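Local coordinates for protein small ribosomal subunit biogenesis GTPase RsgA (Thermotoga maritima, PDB 1U0L) that probably hydrolyses GTP slowly as a circularly permuted GTPase that assists late maturation of the 30S ribosomal subunit, and binds one zinc ion, at residues A[24-29]-A[216-221]; A[102-107]-A[141-146]; A[111-116]-A[245-250]; A[249-254]-A[286-291]. All coordinates share one frame; numbering follows the deposited sequence.

Contact 1: A[24-29]-A[216-221]; sequences TVEDEE and LLKFDF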
loop_
_atom_site.group_PDB
_atom_site.type_symbol
_atom_site.label_atom_id
_atom_site.label_comp_id
_atom_site.label_asym_id
_atom_site.label_seq_id
_atom_site.Cartn_x
_atom_site.Cartn_y
_atom_site.Cartn_z
ATOM N N THR A 24 -5.771 4.821 -21.325
ATOM C CA THR A 24 -5.766 6.273 -21.172
ATOM C C THR A 24 -4.440 6.641 -20.524
ATOM O O THR A 24 -4.156 6.187 -19.419
ATOM C CB THR A 24 -6.885 6.744 -20.218
ATOM O OG1 THR A 24 -8.102 6.049 -20.520
ATOM C CG2 THR A 24 -7.112 8.246 -20.360
ATOM N N VAL A 25 -3.626 7.451 -21.194
ATOM C CA VAL A 25 -2.348 7.851 -20.606
ATOM C C VAL A 25 -2.345 9.335 -20.296
ATOM O O VAL A 25 -3.119 10.097 -20.856
ATOM C CB VAL A 25 -1.129 7.549 -21.542
ATOM C CG1 VAL A 25 -1.498 6.484 -22.563
ATOM C CG2 VAL A 25 -0.645 8.821 -22.217
ATOM N N GLU A 26 -1.464 9.736 -19.396
ATOM C CA GLU A 26 -1.335 11.136 -19.029
ATOM C C GLU A 26 0.073 11.545 -19.409
ATOM O O GLU A 26 1.018 10.795 -19.177
ATOM C CB GLU A 26 -1.540 11.314 -17.535
ATOM C CG GLU A 26 -1.357 12.737 -17.072
ATOM C CD GLU A 26 -1.718 12.913 -15.615
ATOM O OE1 GLU A 26 -2.778 12.386 -15.210
ATOM O OE2 GLU A 26 -0.953 13.582 -14.886
ATOM N N ASP A 27 0.218 12.729 -19.991
ATOM C CA ASP A 27 1.531 13.205 -20.423
ATOM C C ASP A 27 2.433 13.613 -19.253
ATOM O O ASP A 27 2.104 14.504 -18.474
ATOM C CB ASP A 27 1.357 14.372 -21.401
ATOM C CG ASP A 27 2.659 14.808 -22.031
ATOM O OD1 ASP A 27 3.266 13.998 -22.757
ATOM O OD2 ASP A 27 3.073 15.966 -21.800
ATOM N N GLU A 28 3.576 12.945 -19.147
ATOM C CA GLU A 28 4.541 13.205 -18.086
ATOM C C GLU A 28 5.001 14.658 -18.052
ATOM O O GLU A 28 5.210 15.221 -16.978
ATOM C CB GLU A 28 5.756 12.290 -18.254
ATOM C CG GLU A 28 6.877 12.532 -17.257
ATOM C CD GLU A 28 8.055 11.598 -17.474
ATOM O OE1 GLU A 28 7.886 10.370 -17.300
ATOM O OE2 GLU A 28 9.148 12.092 -17.825
ATOM N N GLU A 29 5.175 15.252 -19.230
ATOM C CA GLU A 29 5.615 16.640 -19.333
ATOM C C GLU A 29 4.551 17.513 -18.678
ATOM O O GLU A 29 4.517 17.657 -17.457
ATOM C CB GLU A 29 5.780 17.034 -20.807
ATOM C CG GLU A 29 6.698 18.232 -21.063
ATOM C CD GLU A 29 8.165 17.842 -21.187
ATOM O OE1 GLU A 29 8.490 17.026 -22.078
ATOM O OE2 GLU A 29 8.994 18.351 -20.401
ATOM N N LEU A 216 -5.964 6.080 -11.488
ATOM C CA LEU A 216 -5.089 6.876 -10.659
ATOM C C LEU A 216 -5.744 8.232 -10.560
ATOM O O LEU A 216 -6.163 8.793 -11.564
ATOM C CB LEU A 216 -3.690 6.975 -11.274
ATOM C CG LEU A 216 -2.931 5.651 -11.415
ATOM C CD1 LEU A 216 -1.528 5.930 -11.888
ATOM C CD2 LEU A 216 -2.881 4.929 -10.073
ATOM N N LEU A 217 -5.882 8.734 -9.344
ATOM C CA LEU A 217 -6.485 10.032 -9.150
ATOM C C LEU A 217 -5.349 10.991 -8.867
ATOM O O LEU A 217 -4.514 10.726 -7.995
ATOM C CB LEU A 217 -7.457 9.991 -7.976
ATOM C CG LEU A 217 -8.626 9.037 -8.196
ATOM C CD1 LEU A 217 -9.389 8.848 -6.898
ATOM C CD2 LEU A 217 -9.525 9.585 -9.296
ATOM N N LYS A 218 -5.301 12.097 -9.605
ATOM C CA LYS A 218 -4.231 13.055 -9.406
ATOM C C LYS A 218 -4.556 13.972 -8.240
ATOM O O LYS A 218 -5.682 14.449 -8.106
ATOM C CB LYS A 218 -4.018 13.884 -10.671
ATOM C CG LYS A 218 -2.743 14.717 -10.650
ATOM C CD LYS A 218 -2.656 15.700 -11.809
ATOM C CE LYS A 218 -2.675 15.008 -13.166
ATOM N NZ LYS A 218 -3.994 14.378 -13.485
ATOM N N PHE A 219 -3.565 14.211 -7.391
ATOM C CA PHE A 219 -3.753 15.089 -6.248
ATOM C C PHE A 219 -3.498 16.533 -6.634
ATOM O O PHE A 219 -2.654 16.830 -7.483
ATOM C CB PHE A 219 -2.802 14.719 -5.106
ATOM C CG PHE A 219 -3.304 13.608 -4.233
ATOM C CD1 PHE A 219 -2.499 12.504 -3.961
ATOM C CD2 PHE A 219 -4.574 13.668 -3.675
ATOM C CE1 PHE A 219 -2.952 11.473 -3.148
ATOM C CE2 PHE A 219 -5.039 12.642 -2.859
ATOM C CZ PHE A 219 -4.227 11.544 -2.596
ATOM N N ASP A 220 -4.230 17.429 -5.989
ATOM C CA ASP A 220 -4.079 18.853 -6.219
ATOM C C ASP A 220 -2.606 19.212 -6.162
ATOM O O ASP A 220 -2.092 19.927 -7.019
ATOM C CB ASP A 220 -4.811 19.628 -5.127
ATOM C CG ASP A 220 -5.995 20.387 -5.655
ATOM O OD1 ASP A 220 -6.418 20.092 -6.793
ATOM O OD2 ASP A 220 -6.508 21.272 -4.932
ATOM N N PHE A 221 -1.939 18.685 -5.141
ATOM C CA PHE A 221 -0.538 18.964 -4.878
ATOM C C PHE A 221 0.474 18.068 -5.567
ATOM O O PHE A 221 1.634 18.015 -5.148
ATOM C CB PHE A 221 -0.316 18.907 -3.374
ATOM C CG PHE A 221 -0.865 17.662 -2.739
ATOM C CD1 PHE A 221 -0.198 16.446 -2.865
ATOM C CD2 PHE A 221 -2.065 17.694 -2.047
ATOM C CE1 PHE A 221 -0.723 15.284 -2.311
ATOM C CE2 PHE A 221 -2.595 16.542 -1.492
ATOM C CZ PHE A 221 -1.923 15.334 -1.623
#
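Glu26 and Lys218 reach toward each other from two strands and form a salt bridge, with Lys218 NZ donating to Glu26 OE1 at 2.9 Å. The two side chains cross obliquely. Glu26 runs straight out from its strand, CG anti to the backbone N (chi1 177°), and presents its carboxylate at the end of an extended chain. Lys218 also leaves its strand extended but then bends twice near its tip, which brings NZ round to a position above the carboxylate plane, 40° out of it. The strands themselves stay well apart, 10.1 Å between Glu26 CA and Leu216 CA, and only the two long side chains bridge the gap. Glu26 has a second mate: its OE2 is hydrogen-bonded to Tyr224 OH on strand 224-226, so the carboxylate is held at both oxygens. Lys218 also lies against Tyr224. The pair thus joins strand 22-27 of the N-terminal OB-fold domain to strand 216-218, an outermost strand of the mixed sheet of the circularly permuted GTPase domain, as a polar interdomain bridge.

Contact 2: A[102-107]-A[141-146]; sequences YIIDKF and EIYSGL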
loop_
_atom_site.group_PDB
_atom_site.type_symbol
_atom_site.label_atom_id
_atom_site.label_comp_id
_atom_site.label_asym_id
_atom_site.label_seq_id
_atom_site.Cartn_x
_atom_site.Cartn_y
_atom_site.Cartn_z
ATOM N N TYR A 102 -3.330 -7.753 14.662
ATOM C CA TYR A 102 -3.124 -8.846 13.717
ATOM C C TYR A 102 -3.407 -8.398 12.281
ATOM O O TYR A 102 -2.599 -8.637 11.380
ATOM C CB TYR A 102 -4.015 -10.038 14.068
ATOM C CG TYR A 102 -3.973 -11.131 13.028
ATOM C CD1 TYR A 102 -2.931 -12.057 13.003
ATOM C CD2 TYR A 102 -4.958 -11.218 12.049
ATOM C CE1 TYR A 102 -2.869 -13.046 12.028
ATOM C CE2 TYR A 102 -4.911 -12.198 11.066
ATOM C CZ TYR A 102 -3.866 -13.109 11.061
ATOM O OH TYR A 102 -3.813 -14.091 10.094
ATOM N N ILE A 103 -4.560 -7.764 12.068
ATOM C CA ILE A 103 -4.911 -7.271 10.740
ATOM C C ILE A 103 -3.875 -6.245 10.319
ATOM O O ILE A 103 -3.403 -6.270 9.186
ATOM C CB ILE A 103 -6.324 -6.622 10.717
ATOM C CG1 ILE A 103 -7.360 -7.674 10.313
ATOM C CG2 ILE A 103 -6.362 -5.437 9.746
ATOM C CD1 ILE A 103 -7.417 -8.840 11.251
ATOM N N ILE A 104 -3.512 -5.356 11.240
ATOM C CA ILE A 104 -2.510 -4.332 10.958
ATOM C C ILE A 104 -1.176 -4.925 10.491
ATOM O O ILE A 104 -0.569 -4.431 9.536
ATOM C CB ILE A 104 -2.208 -3.462 12.192
ATOM C CG1 ILE A 104 -3.431 -2.658 12.603
ATOM C CG2 ILE A 104 -1.087 -2.504 11.876
ATOM C CD1 ILE A 104 -3.174 -1.748 13.776
ATOM N N ASP A 105 -0.715 -5.977 11.163
ATOM C CA ASP A 105 0.556 -6.587 10.797
ATOM C C ASP A 105 0.485 -7.365 9.491
ATOM O O ASP A 105 1.489 -7.507 8.785
ATOM C CB ASP A 105 1.072 -7.481 11.934
ATOM C CG ASP A 105 1.418 -6.683 13.173
ATOM O OD1 ASP A 105 1.725 -5.467 13.027
ATOM O OD2 ASP A 105 1.391 -7.262 14.285
ATOM N N LYS A 106 -0.702 -7.864 9.160
ATOM C CA LYS A 106 -0.855 -8.599 7.915
ATOM C C LYS A 106 -0.755 -7.579 6.784
ATOM O O LYS A 106 -0.168 -7.845 5.727
ATOM C CB LYS A 106 -2.191 -9.323 7.886
ATOM C CG LYS A 106 -2.503 -9.941 6.559
ATOM C CD LYS A 106 -3.460 -11.084 6.685
ATOM C CE LYS A 106 -2.806 -12.239 7.421
ATOM N NZ LYS A 106 -3.712 -13.433 7.437
ATOM N N PHE A 107 -1.310 -6.396 7.028
ATOM C CA PHE A 107 -1.258 -5.320 6.047
ATOM C C PHE A 107 0.186 -4.885 5.841
ATOM O O PHE A 107 0.643 -4.753 4.696
ATOM C CB PHE A 107 -2.103 -4.137 6.510
ATOM C CG PHE A 107 -3.493 -4.166 5.983
ATOM C CD1 PHE A 107 -4.574 -3.901 6.816
ATOM C CD2 PHE A 107 -3.732 -4.463 4.644
ATOM C CE1 PHE A 107 -5.882 -3.934 6.321
ATOM C CE2 PHE A 107 -5.035 -4.501 4.134
ATOM C CZ PHE A 107 -6.117 -4.236 4.978
ATOM N N GLU A 141 2.774 3.177 20.769
ATOM C CA GLU A 141 3.721 2.413 21.570
ATOM C C GLU A 141 4.308 1.208 20.809
ATOM O O GLU A 141 5.433 0.795 21.061
ATOM C CB GLU A 141 3.021 1.926 22.844
ATOM C CG GLU A 141 3.957 1.680 24.003
ATOM C CD GLU A 141 4.901 2.842 24.209
ATOM O OE1 GLU A 141 4.448 3.947 24.606
ATOM O OE2 GLU A 141 6.104 2.628 23.943
ATOM N N ILE A 142 3.541 0.648 19.880
ATOM C CA ILE A 142 3.994 -0.500 19.112
ATOM C C ILE A 142 4.624 -0.117 17.794
ATOM O O ILE A 142 5.712 -0.572 17.467
ATOM C CB ILE A 142 2.838 -1.463 18.745
ATOM C CG1 ILE A 142 2.246 -2.097 20.003
ATOM C CG2 ILE A 142 3.338 -2.555 17.769
ATOM C CD1 ILE A 142 1.240 -3.162 19.699
ATOM N N TYR A 143 3.936 0.716 17.031
ATOM C CA TYR A 143 4.425 1.073 15.717
ATOM C C TYR A 143 5.189 2.376 15.588
ATOM O O TYR A 143 5.711 2.688 14.514
ATOM C CB TYR A 143 3.256 1.055 14.739
ATOM C CG TYR A 143 2.564 -0.284 14.690
ATOM C CD1 TYR A 143 1.447 -0.546 15.472
ATOM C CD2 TYR A 143 3.038 -1.295 13.872
ATOM C CE1 TYR A 143 0.819 -1.793 15.432
ATOM C CE2 TYR A 143 2.418 -2.545 13.821
ATOM C CZ TYR A 143 1.311 -2.786 14.599
ATOM O OH TYR A 143 0.693 -4.015 14.518
ATOM N N SER A 144 5.274 3.141 16.667
ATOM C CA SER A 144 5.992 4.411 16.609
ATOM C C SER A 144 7.388 4.267 15.971
ATOM O O SER A 144 7.730 4.970 15.019
ATOM C CB SER A 144 6.126 4.990 18.017
ATOM O OG SER A 144 6.675 6.290 17.992
ATOM N N GLY A 145 8.181 3.334 16.487
ATOM C CA GLY A 145 9.525 3.159 15.975
ATOM C C GLY A 145 9.713 2.320 14.733
ATOM O O GLY A 145 10.851 2.085 14.324
ATOM N N LEU A 146 8.622 1.870 14.119
ATOM C CA LEU A 146 8.724 1.042 12.918
ATOM C C LEU A 146 8.150 1.726 11.685
ATOM O O LEU A 146 8.507 1.377 10.556
ATOM C CB LEU A 146 8.003 -0.288 13.134
ATOM C CG LEU A 146 8.373 -1.088 14.387
ATOM C CD1 LEU A 146 7.448 -2.298 14.542
ATOM C CD2 LEU A 146 9.806 -1.526 14.295
#
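Tyr143, on helix 130-143, reaches across to helix 101-113 within the P-loop GTPase domain, where both helices pack their side chains on strand 117-122 through Met120. From CB the side chain sets off with CG anti to its own carbonyl carbon (chi1 -58°), and the ring heads for Ile104 and Asp105. Ile142 CG2, from the preceding residue, lies over the centre of one ring face. Farther out, CE1 and CE2 pass Ile104 CG2, which approaches obliquely and lies 3.6 Å from CZ and about as near to OH. Asp105 comes to the ring edge, its carboxylate turned 55° from the ring plane. At the tip, the hydroxyl donates to OD1. The same OD1 forms a salt bridge with Arg284, while OD2 accepts a hydrogen bond from Asn287, so each oxygen of this buried carboxylate has a partner on helix 282-296, and three helices are tied together. The Tyr143 OH to Asp105 OD1 distance is modelled as 2.3 Å, very short and doubtful in detail at this resolution.

Contact 3: A[111-116]-A[245-250]; sequences AEKNEL and KHYFKE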
loop_
_atom_site.group_PDB
_atom_site.type_symbol
_atom_site.label_atom_id
_atom_site.label_comp_id
_atom_site.label_asym_id
_atom_site.label_seq_id
_atom_site.Cartn_x
_atom_site.Cartn_y
_atom_site.Cartn_z
ATOM N N ALA A 111 2.602 -4.859 2.587
ATOM C CA ALA A 111 3.241 -3.644 2.095
ATOM C C ALA A 111 4.751 -3.855 1.979
ATOM O O ALA A 111 5.392 -3.389 1.025
ATOM C CB ALA A 111 2.946 -2.484 3.039
ATOM N N GLU A 112 5.311 -4.564 2.952
ATOM C CA GLU A 112 6.735 -4.826 2.947
ATOM C C GLU A 112 7.061 -5.800 1.808
ATOM O O GLU A 112 8.007 -5.597 1.042
ATOM C CB GLU A 112 7.168 -5.408 4.296
ATOM C CG GLU A 112 8.418 -4.764 4.880
ATOM C CD GLU A 112 8.157 -3.383 5.463
ATOM O OE1 GLU A 112 9.104 -2.771 6.004
ATOM O OE2 GLU A 112 7.005 -2.900 5.390
ATOM N N LYS A 113 6.266 -6.852 1.685
ATOM C CA LYS A 113 6.510 -7.817 0.637
ATOM C C LYS A 113 6.582 -7.160 -0.737
ATOM O O LYS A 113 7.412 -7.541 -1.568
ATOM C CB LYS A 113 5.436 -8.892 0.622
ATOM C CG LYS A 113 5.650 -9.847 -0.504
ATOM C CD LYS A 113 4.576 -10.892 -0.618
ATOM C CE LYS A 113 4.932 -11.844 -1.761
ATOM N NZ LYS A 113 6.366 -12.330 -1.664
ATOM N N ASN A 114 5.720 -6.183 -0.992
ATOM C CA ASN A 114 5.723 -5.505 -2.291
ATOM C C ASN A 114 6.675 -4.324 -2.321
ATOM O O ASN A 114 6.656 -3.522 -3.262
ATOM C CB ASN A 114 4.315 -5.059 -2.657
ATOM C CG ASN A 114 3.458 -6.214 -3.087
ATOM O OD1 ASN A 114 3.424 -6.576 -4.264
ATOM N ND2 ASN A 114 2.780 -6.831 -2.128
ATOM N N GLU A 115 7.507 -4.251 -1.282
ATOM C CA GLU A 115 8.507 -3.202 -1.121
ATOM C C GLU A 115 7.894 -1.827 -1.304
ATOM O O GLU A 115 8.104 -1.173 -2.320
ATOM C CB GLU A 115 9.659 -3.420 -2.107
ATOM C CG GLU A 115 10.285 -4.812 -2.016
ATOM C CD GLU A 115 11.546 -4.949 -2.849
ATOM O OE1 GLU A 115 11.483 -4.714 -4.079
ATOM O OE2 GLU A 115 12.600 -5.298 -2.273
ATOM N N LEU A 116 7.127 -1.397 -0.308
ATOM C CA LEU A 116 6.461 -0.100 -0.351
ATOM C C LEU A 116 6.643 0.653 0.951
ATOM O O LEU A 116 6.780 0.059 2.013
ATOM C CB LEU A 116 4.956 -0.278 -0.607
ATOM C CG LEU A 116 4.522 -1.188 -1.762
ATOM C CD1 LEU A 116 3.001 -1.335 -1.797
ATOM C CD2 LEU A 116 5.028 -0.610 -3.068
ATOM N N LYS A 245 9.426 -13.983 8.027
ATOM C CA LYS A 245 10.289 -13.287 8.989
ATOM C C LYS A 245 10.954 -12.014 8.451
ATOM O O LYS A 245 11.302 -11.118 9.220
ATOM C CB LYS A 245 11.370 -14.240 9.515
ATOM C CG LYS A 245 12.509 -14.458 8.538
ATOM C CD LYS A 245 13.506 -15.484 9.018
ATOM C CE LYS A 245 12.921 -16.872 8.968
ATOM N NZ LYS A 245 13.998 -17.888 8.843
ATOM N N HIS A 246 11.132 -11.940 7.137
ATOM C CA HIS A 246 11.753 -10.774 6.516
ATOM C C HIS A 246 10.763 -9.631 6.356
ATOM O O HIS A 246 11.108 -8.567 5.853
ATOM C CB HIS A 246 12.293 -11.121 5.127
ATOM C CG HIS A 246 13.287 -12.235 5.120
ATOM N ND1 HIS A 246 14.417 -12.228 5.906
ATOM C CD2 HIS A 246 13.314 -13.400 4.431
ATOM C CE1 HIS A 246 15.095 -13.343 5.706
ATOM N NE2 HIS A 246 14.448 -14.071 4.814
ATOM N N TYR A 247 9.527 -9.842 6.776
ATOM C CA TYR A 247 8.522 -8.815 6.623
ATOM C C TYR A 247 8.085 -8.208 7.952
ATOM O O TYR A 247 6.985 -7.658 8.088
ATOM C CB TYR A 247 7.368 -9.412 5.839
ATOM C CG TYR A 247 7.817 -9.872 4.465
ATOM C CD1 TYR A 247 7.264 -11.003 3.866
ATOM C CD2 TYR A 247 8.771 -9.147 3.741
ATOM C CE1 TYR A 247 7.642 -11.403 2.580
ATOM C CE2 TYR A 247 9.150 -9.535 2.454
ATOM C CZ TYR A 247 8.577 -10.659 1.885
ATOM O OH TYR A 247 8.888 -11.013 0.599
ATOM N N PHE A 248 8.983 -8.312 8.925
ATOM C CA PHE A 248 8.799 -7.759 10.257
ATOM C C PHE A 248 10.099 -7.016 10.571
ATOM O O PHE A 248 10.990 -7.586 11.203
ATOM C CB PHE A 248 8.604 -8.871 11.286
ATOM C CG PHE A 248 7.184 -9.347 11.420
ATOM C CD1 PHE A 248 6.633 -10.214 10.488
ATOM C CD2 PHE A 248 6.397 -8.910 12.488
ATOM C CE1 PHE A 248 5.319 -10.645 10.605
ATOM C CE2 PHE A 248 5.083 -9.326 12.624
ATOM C CZ PHE A 248 4.535 -10.201 11.675
ATOM N N LYS A 249 10.216 -5.770 10.102
ATOM C CA LYS A 249 11.408 -4.949 10.332
ATOM C C LYS A 249 12.215 -5.430 11.527
ATOM O O LYS A 249 13.347 -5.882 11.376
ATOM C CB LYS A 249 11.043 -3.492 10.610
ATOM C CG LYS A 249 10.521 -2.657 9.453
ATOM C CD LYS A 249 10.681 -1.165 9.802
ATOM C CE LYS A 249 10.043 -0.283 8.776
ATOM N NZ LYS A 249 10.417 -0.719 7.391
ATOM N N GLU A 250 11.622 -5.310 12.716
ATOM C CA GLU A 250 12.265 -5.707 13.970
ATOM C C GLU A 250 13.156 -6.932 13.844
ATOM O O GLU A 250 14.239 -6.966 14.416
ATOM C CB GLU A 250 11.226 -5.995 15.059
ATOM C CG GLU A 250 10.180 -4.938 15.231
ATOM C CD GLU A 250 8.854 -5.370 14.659
ATOM O OE1 GLU A 250 8.819 -5.742 13.463
ATOM O OE2 GLU A 250 7.854 -5.337 15.409
#
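Tyr247 lays its ring against the backbone of Lys113, so that the CA as well as the CB of the lysine sits over one ring face. The contact lies at the C-terminal end of helix 101-113, closed by a Schellman motif in which Leu116 N bonds to Ala111 O and Glu115, with positive phi, bonds through N to Glu112 O. Lys113 CB makes a CH-pi contact, 4.0 Å from the ring centroid and 19° off the ring normal, while Lys113 CG runs on past Tyr247 OH. Both polar tips converge on Glu243: Lys113 NZ forms a salt bridge with its OE1, and Tyr247 OH is hydrogen-bonded to the same atom. A leucine in place of Tyr247 would probably leave Glu243 with one partner fewer and the Lys113 side chain without the flat surface it rests on. The ring contact fastens the loop after helix 241-244 to the GTPase domain, and a second link follows two residues on. There Lys249 and Glu112 cross at about a right angle, the bend of Glu112 at chi2 (75°) turning its carboxylate toward Lys249, whose NZ meets Glu112 OE1 nearly in line with its C-O bond, at 2.8 Å.

Contact 4: A[249-254]-A[286-291]; sequences KEFGDK and ENYVKM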
loop_
_atom_site.group_PDB
_atom_site.type_symbol
_atom_site.label_atom_id
_atom_site.label_comp_id
_atom_site.label_asym_id
_atom_site.label_seq_id
_atom_site.Cartn_x
_atom_site.Cartn_y
_atom_site.Cartn_z
ATOM N N LYS A 249 10.216 -5.770 10.102
ATOM C CA LYS A 249 11.408 -4.949 10.332
ATOM C C LYS A 249 12.215 -5.430 11.527
ATOM O O LYS A 249 13.347 -5.882 11.376
ATOM C CB LYS A 249 11.043 -3.492 10.610
ATOM C CG LYS A 249 10.521 -2.657 9.453
ATOM C CD LYS A 249 10.681 -1.165 9.802
ATOM C CE LYS A 249 10.043 -0.283 8.776
ATOM N NZ LYS A 249 10.417 -0.719 7.391
ATOM N N GLU A 250 11.622 -5.310 12.716
ATOM C CA GLU A 250 12.265 -5.707 13.970
ATOM C C GLU A 250 13.156 -6.932 13.844
ATOM O O GLU A 250 14.239 -6.966 14.416
ATOM C CB GLU A 250 11.226 -5.995 15.059
ATOM C CG GLU A 250 10.180 -4.938 15.231
ATOM C CD GLU A 250 8.854 -5.370 14.659
ATOM O OE1 GLU A 250 8.819 -5.742 13.463
ATOM O OE2 GLU A 250 7.854 -5.337 15.409
ATOM N N PHE A 251 12.686 -7.944 13.125
ATOM C CA PHE A 251 13.455 -9.168 12.938
ATOM C C PHE A 251 14.512 -8.888 11.872
ATOM O O PHE A 251 14.212 -8.906 10.670
ATOM C CB PHE A 251 12.552 -10.314 12.454
ATOM C CG PHE A 251 11.342 -10.574 13.325
ATOM C CD1 PHE A 251 10.968 -9.692 14.328
ATOM C CD2 PHE A 251 10.547 -11.693 13.094
ATOM C CE1 PHE A 251 9.832 -9.917 15.078
ATOM C CE2 PHE A 251 9.407 -11.922 13.844
ATOM C CZ PHE A 251 9.048 -11.034 14.835
ATOM N N GLY A 252 15.742 -8.623 12.306
ATOM C CA GLY A 252 16.807 -8.335 11.362
ATOM C C GLY A 252 18.135 -8.140 12.064
ATOM O O GLY A 252 19.061 -8.939 11.901
ATOM N N ASP A 253 18.229 -7.072 12.847
ATOM C CA ASP A 253 19.443 -6.771 13.595
ATOM C C ASP A 253 19.595 -7.767 14.740
ATOM O O ASP A 253 20.572 -7.724 15.485
ATOM C CB ASP A 253 19.371 -5.362 14.170
ATOM C CG ASP A 253 18.169 -5.169 15.067
ATOM O OD1 ASP A 253 17.038 -5.115 14.539
ATOM O OD2 ASP A 253 18.352 -5.087 16.301
ATOM N N LYS A 254 18.611 -8.650 14.885
ATOM C CA LYS A 254 18.625 -9.668 15.931
ATOM C C LYS A 254 19.386 -10.910 15.437
ATOM O O LYS A 254 19.207 -11.344 14.294
ATOM C CB LYS A 254 17.187 -10.047 16.302
ATOM C CG LYS A 254 16.860 -9.937 17.780
ATOM C CD LYS A 254 16.732 -8.484 18.248
ATOM C CE LYS A 254 15.534 -7.782 17.609
ATOM N NZ LYS A 254 15.310 -6.393 18.114
ATOM N N GLU A 286 3.725 -12.459 18.391
ATOM C CA GLU A 286 2.504 -13.246 18.430
ATOM C C GLU A 286 1.857 -13.404 17.066
ATOM O O GLU A 286 1.619 -14.527 16.609
ATOM C CB GLU A 286 1.527 -12.585 19.401
ATOM C CG GLU A 286 0.258 -13.353 19.662
ATOM C CD GLU A 286 -0.610 -12.664 20.690
ATOM O OE1 GLU A 286 -1.063 -11.529 20.425
ATOM O OE2 GLU A 286 -0.833 -13.252 21.767
ATOM N N ASN A 287 1.581 -12.277 16.417
ATOM C CA ASN A 287 0.946 -12.292 15.110
ATOM C C ASN A 287 1.841 -12.944 14.056
ATOM O O ASN A 287 1.342 -13.670 13.170
ATOM C CB ASN A 287 0.564 -10.869 14.707
ATOM C CG ASN A 287 -0.487 -10.273 15.622
ATOM O OD1 ASN A 287 -1.502 -10.908 15.898
ATOM N ND2 ASN A 287 -0.254 -9.049 16.097
ATOM N N TYR A 288 3.154 -12.697 14.152
ATOM C CA TYR A 288 4.101 -13.287 13.213
ATOM C C TYR A 288 4.050 -14.820 13.315
ATOM O O TYR A 288 4.003 -15.517 12.300
ATOM C CB TYR A 288 5.528 -12.810 13.487
ATOM C CG TYR A 288 6.548 -13.734 12.858
ATOM C CD1 TYR A 288 6.593 -13.919 11.470
ATOM C CD2 TYR A 288 7.385 -14.519 13.655
ATOM C CE1 TYR A 288 7.431 -14.867 10.900
ATOM C CE2 TYR A 288 8.226 -15.470 13.097
ATOM C CZ TYR A 288 8.244 -15.644 11.723
ATOM O OH TYR A 288 9.055 -16.617 11.182
ATOM N N VAL A 289 4.066 -15.347 14.536
ATOM C CA VAL A 289 4.002 -16.794 14.724
ATOM C C VAL A 289 2.677 -17.358 14.204
ATOM O O VAL A 289 2.662 -18.398 13.545
ATOM C CB VAL A 289 4.164 -17.174 16.209
ATOM C CG1 VAL A 289 3.934 -18.661 16.393
ATOM C CG2 VAL A 289 5.552 -16.788 16.683
ATOM N N LYS A 290 1.572 -16.668 14.505
ATOM C CA LYS A 290 0.245 -17.070 14.041
ATOM C C LYS A 290 0.288 -17.162 12.522
ATOM O O LYS A 290 -0.103 -18.170 11.929
ATOM C CB LYS A 290 -0.795 -16.031 14.453
ATOM C CG LYS A 290 -2.193 -16.271 13.886
ATOM C CD LYS A 290 -2.919 -17.427 14.567
ATOM C CE LYS A 290 -4.308 -17.632 13.974
ATOM N NZ LYS A 290 -5.098 -16.367 13.960
ATOM N N MET A 291 0.776 -16.095 11.893
ATOM C CA MET A 291 0.889 -16.065 10.439
ATOM C C MET A 291 1.814 -17.172 9.946
ATOM O O MET A 291 1.519 -17.838 8.958
ATOM C CB MET A 291 1.390 -14.694 9.966
ATOM C CG MET A 291 0.251 -13.721 9.659
ATOM S SD MET A 291 0.705 -12.158 8.899
ATOM C CE MET A 291 0.966 -11.172 10.356
#
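Phe251 and Tyr288 meet as a T-shaped aromatic pair: the edge of the Phe251 ring points at the face of Tyr288, with planes 89° apart and centroids separated by 5.1 Å. CE2 of Phe251 leads, closest to Tyr288 CD2 and CG and displaced from the ring centre, with CZ behind it, nearest to Tyr288 CD2. Tyr288 CG stands anti to the backbone N (chi1 161°), which carries the ring off helix 282-296 to meet the loop. Further aromatic contacts enlarge the cluster: Phe248 meets both rings, edge-to-face with Tyr288, and Phe251 also packs edge-to-face with His263, a zinc ligand. Beyond the two segments, Tyr288 OH is hydrogen-bonded to Asn262 O, next to that ligand in sequence. An alanine at Tyr288 is likely to leave a gap before the Phe251 edge and deprive Asn262 O of its hydroxyl partner. The buried pair therefore rests on ring packing, while one hydroxyl ties the helix to the zinc-binding loop, consistent with an aromatic cluster that backs the zinc site.

In the fold
Contacts 2, 3 and 4 cluster on one side of the molecule, their centres 10 to 11 Å apart, whereas contact 1 lies across the chain's centre, its own centre 28 to 38 Å from theirs. Contacts 2 and 3 share helix 101-113, and contacts 3 and 4 share Lys249 and Glu250. Contacts 3 and 4 also touch where Lys245 O lies 3.6 Å from Phe251 CB. Toward the nucleotide, the side chain of Ile104 in contact 2 is about 13 Å from bound GDP; toward the metal, that of Phe251 in contact 4 is about 8 Å from the zinc ion. Contact 1 lies away from both sites, yet along the chain contact 2 is nested inside the loop it closes.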